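PDB 2XU0: erythrocyte membrane protein 1 from Plasmodium falciparum, which probably binds host cell-surface receptors as a variant adhesin, its N-terminal segment and first Duffy-binding-like domain, the part described here, being a rosetting domain. Local coordinates for residues I31-Y34 and N35-I38; E416-E419 and N420-K423. The protein carries 10 engineered substitutions. One frame throughout, in Å; residues are numbered along the deposited sequence.

Overall arrangement
Interactions 1 and 2 are each a single run of helix, the first (31-38) in helix 22-39 of the N-terminal segment, the second (416-423) in helix 415-423 of the C-terminal part of the Duffy-binding-like domain. Their centres are about 13 Å apart and their side chains touch: Ile33 CD1 lies 3.8 Å from Glu416 CB, and Lys32 CD lies 4.0 Å from Asn420 OD1. The N-terminal segment is thus packed directly against the domain. Interaction 1 is remote from the magnesium and proline sites; in interaction 2 the side chain of Tyr418 is about 12 Å from that of Asn121, a magnesium ligand, and about 14 Å from the bound proline.

Interaction 1 (I31-Y34 and N35-I38); sequences IKIY and NQEI
Asn35 sits one helical turn after Ile31, and its backbone N donates to Ile31 O at 2.9 Å. Its side chain runs beside that of Ile31, pointing the same way, with ND2 3.5 Å from the methyl CG2. Gln36 N repeats the bond to Lys32 O, while its extended side chain slants across Ile33, OE1 coming 4.2 Å from Ile33 CD1; Ile33 itself packs on Glu416 and Phe417 of helix 415-423. Glu37 N continues the series to Ile33 O at 3.1 Å, and its backbone O is hydrogen-bonded to a glycerol. Ile38 closes the row, N to Tyr34 O, with a more bent N-H...O angle of 135°. The Tyr34 ring is swung along the helix towards Ile38 by a CG trans to the backbone N (chi1 172°). Ile38 CG2 then lies over one ring face, 4.1 Å from the centroid and 27° off the normal, a CH-pi contact, and Ile38 CD1 touches Tyr34 CE1 at 3.6 Å. Tyr305 and Tyr308 also meet this ring, Tyr308 edge-to-face. The whole is the i+4 to i hydrogen bonding of an alpha-helix, with an aromatic-aliphatic pair one turn apart, in the N-terminal segment of PfEMP1 where it lies against the Duffy-binding-like domain.

Interaction 2 (E416-E419 and N420-K423); sequences EFYE and NLDK
Leu421 reaches back one turn to Phe417 and Tyr418 on the packed side of a short alpha-helix, 415-423, in the C-terminal part of the Duffy-binding-like domain, a largely helical fold. Its methyl CD1 comes 3.6 Å from Tyr418 CD1, the two side chains lying alongside and pointing the same way. Towards Phe417 it slants instead, with CG 4.1 Å from Phe417 CE2. One branched side chain thus serves two rings from successive positions, Phe417 holding its CG trans to the backbone N (chi1 -162°) and Tyr418 keeping its CG beside the N. Leu313 of helix 311-338 touches all three residues, and Trp405 of helix 371-407 packs on Tyr418, which leaves this side well buried.

A polar flank is held by partners beyond the helix: in the conformer given, Glu419 OE2 accepts from Trp405 NE1, and Asp422 OD1 is hydrogen-bonded to Ser427 OG. The looser part is Lys423, which is exposed; its NZ stays 5.4 Å from Glu416 OE2, oppositely charged but not in contact. Routine i+4 to i backbone bonds join the two halves, from Leu421 N to Phe417 O through Lys423 N to Glu419 O.

Asn420, buried next to helix 22-39, adds a side-chain bond to this pattern. Glu416 O is gripped twice, by Asn420 N and by Asn420 ND2, each at 3.1 Å and from opposite faces of the carbonyl plane; the ND2 bond is nearly straight (N-H...O 162°), its donor 40° out of that plane.

Interaction 1 (I31-Y34 and N35-I38)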
# COMPACT_ATOMS: atom_id res chain seq x y z
N ILE A 31 8.86 14.64 -1.56
CA ILE A 31 10.14 15.31 -1.29
C ILE A 31 9.90 16.82 -1.23
O ILE A 31 10.41 17.47 -0.33
CB ILE A 31 11.20 15.04 -2.41
CG1 ILE A 31 11.71 13.63 -2.37
CG2 ILE A 31 12.40 16.03 -2.30
CD1 ILE A 31 12.67 13.34 -3.41
N LYS A 32 9.17 17.36 -2.24
CA LYS A 32 8.89 18.80 -2.30
C LYS A 32 8.08 19.24 -1.08
O LYS A 32 8.45 20.23 -0.46
CB LYS A 32 8.18 19.17 -3.59
CG LYS A 32 8.98 18.94 -4.85
CD LYS A 32 8.47 19.84 -5.98
CE LYS A 32 9.28 19.71 -7.25
NZ LYS A 32 8.93 18.47 -8.01
N ILE A 33 7.04 18.46 -0.70
CA ILE A 33 6.22 18.76 0.48
C ILE A 33 7.07 18.76 1.77
O ILE A 33 6.96 19.69 2.58
CB ILE A 33 4.99 17.80 0.58
CG1 ILE A 33 4.12 17.81 -0.70
CG2 ILE A 33 4.16 18.04 1.85
CD1 ILE A 33 3.63 19.25 -1.25
N TYR A 34 7.91 17.74 1.94
CA TYR A 34 8.78 17.61 3.10
C TYR A 34 9.73 18.82 3.16
O TYR A 34 9.90 19.39 4.23
CB TYR A 34 9.55 16.27 3.06
CG TYR A 34 10.63 16.14 4.12
CD1 TYR A 34 11.97 16.37 3.82
CD2 TYR A 34 10.29 15.89 5.45
CE1 TYR A 34 12.96 16.29 4.80
CE2 TYR A 34 11.27 15.83 6.45
CZ TYR A 34 12.60 16.03 6.12
OH TYR A 34 13.57 15.96 7.08
N ASN A 35 10.33 19.18 2.02
CA ASN A 35 11.24 20.33 1.89
C ASN A 35 10.58 21.65 2.29
O ASN A 35 11.18 22.42 3.03
CB ASN A 35 11.80 20.43 0.48
CG ASN A 35 12.89 19.45 0.20
OD1 ASN A 35 13.50 18.89 1.10
ND2 ASN A 35 13.16 19.21 -1.08
N GLN A 36 9.32 21.89 1.86
CA GLN A 36 8.58 23.10 2.24
C GLN A 36 8.38 23.15 3.75
O GLN A 36 8.53 24.20 4.35
CB GLN A 36 7.19 23.16 1.56
CG GLN A 36 7.21 23.62 0.11
CD GLN A 36 5.96 23.19 -0.64
OE1 GLN A 36 6.03 22.66 -1.75
NE2 GLN A 36 4.77 23.41 -0.07
N GLU A 37 8.04 22.00 4.34
CA GLU A 37 7.76 21.84 5.75
C GLU A 37 8.95 22.05 6.68
O GLU A 37 8.77 22.48 7.81
CB GLU A 37 7.12 20.48 5.99
CG GLU A 37 5.62 20.48 5.71
CD GLU A 37 4.79 21.49 6.48
OE1 GLU A 37 4.88 21.52 7.73
OE2 GLU A 37 4.04 22.26 5.84
N ILE A 38 10.16 21.75 6.21
CA ILE A 38 11.37 21.90 7.00
C ILE A 38 12.13 23.18 6.63
O ILE A 38 13.20 23.44 7.20
CB ILE A 38 12.27 20.63 6.98
CG1 ILE A 38 12.93 20.40 5.60
CG2 ILE A 38 11.54 19.39 7.51
CD1 ILE A 38 14.21 19.60 5.67

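Interaction 2 (E416-E419 and N420-K423)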
# COMPACT_ATOMS: atom_id res chain seq x y z
N GLU A 416 -1.37 21.44 -0.97
CA GLU A 416 -0.14 21.61 -1.78
C GLU A 416 0.17 20.40 -2.63
O GLU A 416 0.65 20.57 -3.76
CB GLU A 416 1.08 21.98 -0.93
CG GLU A 416 1.11 23.41 -0.42
CD GLU A 416 1.44 24.48 -1.44
OE1 GLU A 416 1.01 25.64 -1.23
OE2 GLU A 416 2.13 24.18 -2.44
N PHE A 417 -0.07 19.16 -2.10
CA PHE A 417 0.22 17.93 -2.88
C PHE A 417 -0.64 17.86 -4.13
O PHE A 417 -0.12 17.65 -5.22
CB PHE A 417 0.03 16.67 -2.03
CG PHE A 417 0.73 15.48 -2.64
CD1 PHE A 417 1.94 15.03 -2.12
CD2 PHE A 417 0.13 14.76 -3.67
CE1 PHE A 417 2.56 13.91 -2.66
CE2 PHE A 417 0.76 13.64 -4.21
CZ PHE A 417 1.98 13.24 -3.72
N TYR A 418 -1.96 18.03 -3.97
CA TYR A 418 -2.90 18.01 -5.10
C TYR A 418 -2.61 19.18 -6.06
O TYR A 418 -2.76 18.99 -7.27
CB TYR A 418 -4.36 17.89 -4.64
CG TYR A 418 -4.72 16.49 -4.18
CD1 TYR A 418 -4.99 15.48 -5.10
CD2 TYR A 418 -4.83 16.19 -2.82
CE1 TYR A 418 -5.31 14.18 -4.67
CE2 TYR A 418 -5.17 14.91 -2.39
CZ TYR A 418 -5.40 13.90 -3.32
OH TYR A 418 -5.70 12.63 -2.89
N GLU A 419 -2.05 20.32 -5.55
CA GLU A 419 -1.62 21.47 -6.38
C GLU A 419 -0.52 20.96 -7.34
O GLU A 419 -0.59 21.19 -8.54
CB GLU A 419 -1.07 22.62 -5.50
CG GLU A 419 -1.83 23.94 -5.60
CD GLU A 419 -2.34 24.51 -4.29
OE1 GLU A 419 -1.51 24.82 -3.41
OE2 GLU A 419 -3.57 24.71 -4.17
N ASN A 420 0.47 20.21 -6.81
CA ASN A 420 1.57 19.63 -7.59
C ASN A 420 1.14 18.58 -8.60
O ASN A 420 1.74 18.52 -9.66
CB ASN A 420 2.65 19.07 -6.68
CG ASN A 420 3.65 20.12 -6.29
OD1 ASN A 420 4.62 20.38 -7.01
ND2 ASN A 420 3.39 20.79 -5.16
N LEU A 421 0.13 17.73 -8.29
CA LEU A 421 -0.40 16.71 -9.21
C LEU A 421 -1.01 17.40 -10.42
O LEU A 421 -0.86 16.92 -11.55
CB LEU A 421 -1.50 15.86 -8.55
CG LEU A 421 -1.08 14.69 -7.69
CD1 LEU A 421 -2.28 14.11 -7.01
CD2 LEU A 421 -0.36 13.61 -8.52
N ASP A 422 -1.74 18.49 -10.17
CA ASP A 422 -2.39 19.33 -11.17
C ASP A 422 -1.38 19.98 -12.09
O ASP A 422 -1.59 19.95 -13.30
CB ASP A 422 -3.26 20.39 -10.49
CG ASP A 422 -3.87 21.37 -11.47
OD1 ASP A 422 -4.88 21.02 -12.12
OD2 ASP A 422 -3.37 22.51 -11.56
N LYS A 423 -0.28 20.56 -11.53
CA LYS A 423 0.81 21.21 -12.28
C LYS A 423 1.39 20.24 -13.30
O LYS A 423 1.69 20.64 -14.42
CB LYS A 423 1.91 21.73 -11.33
CG LYS A 423 1.65 23.16 -10.86
CD LYS A 423 2.66 23.60 -9.81
CE LYS A 423 2.17 24.78 -9.02
NZ LYS A 423 2.92 24.94 -7.75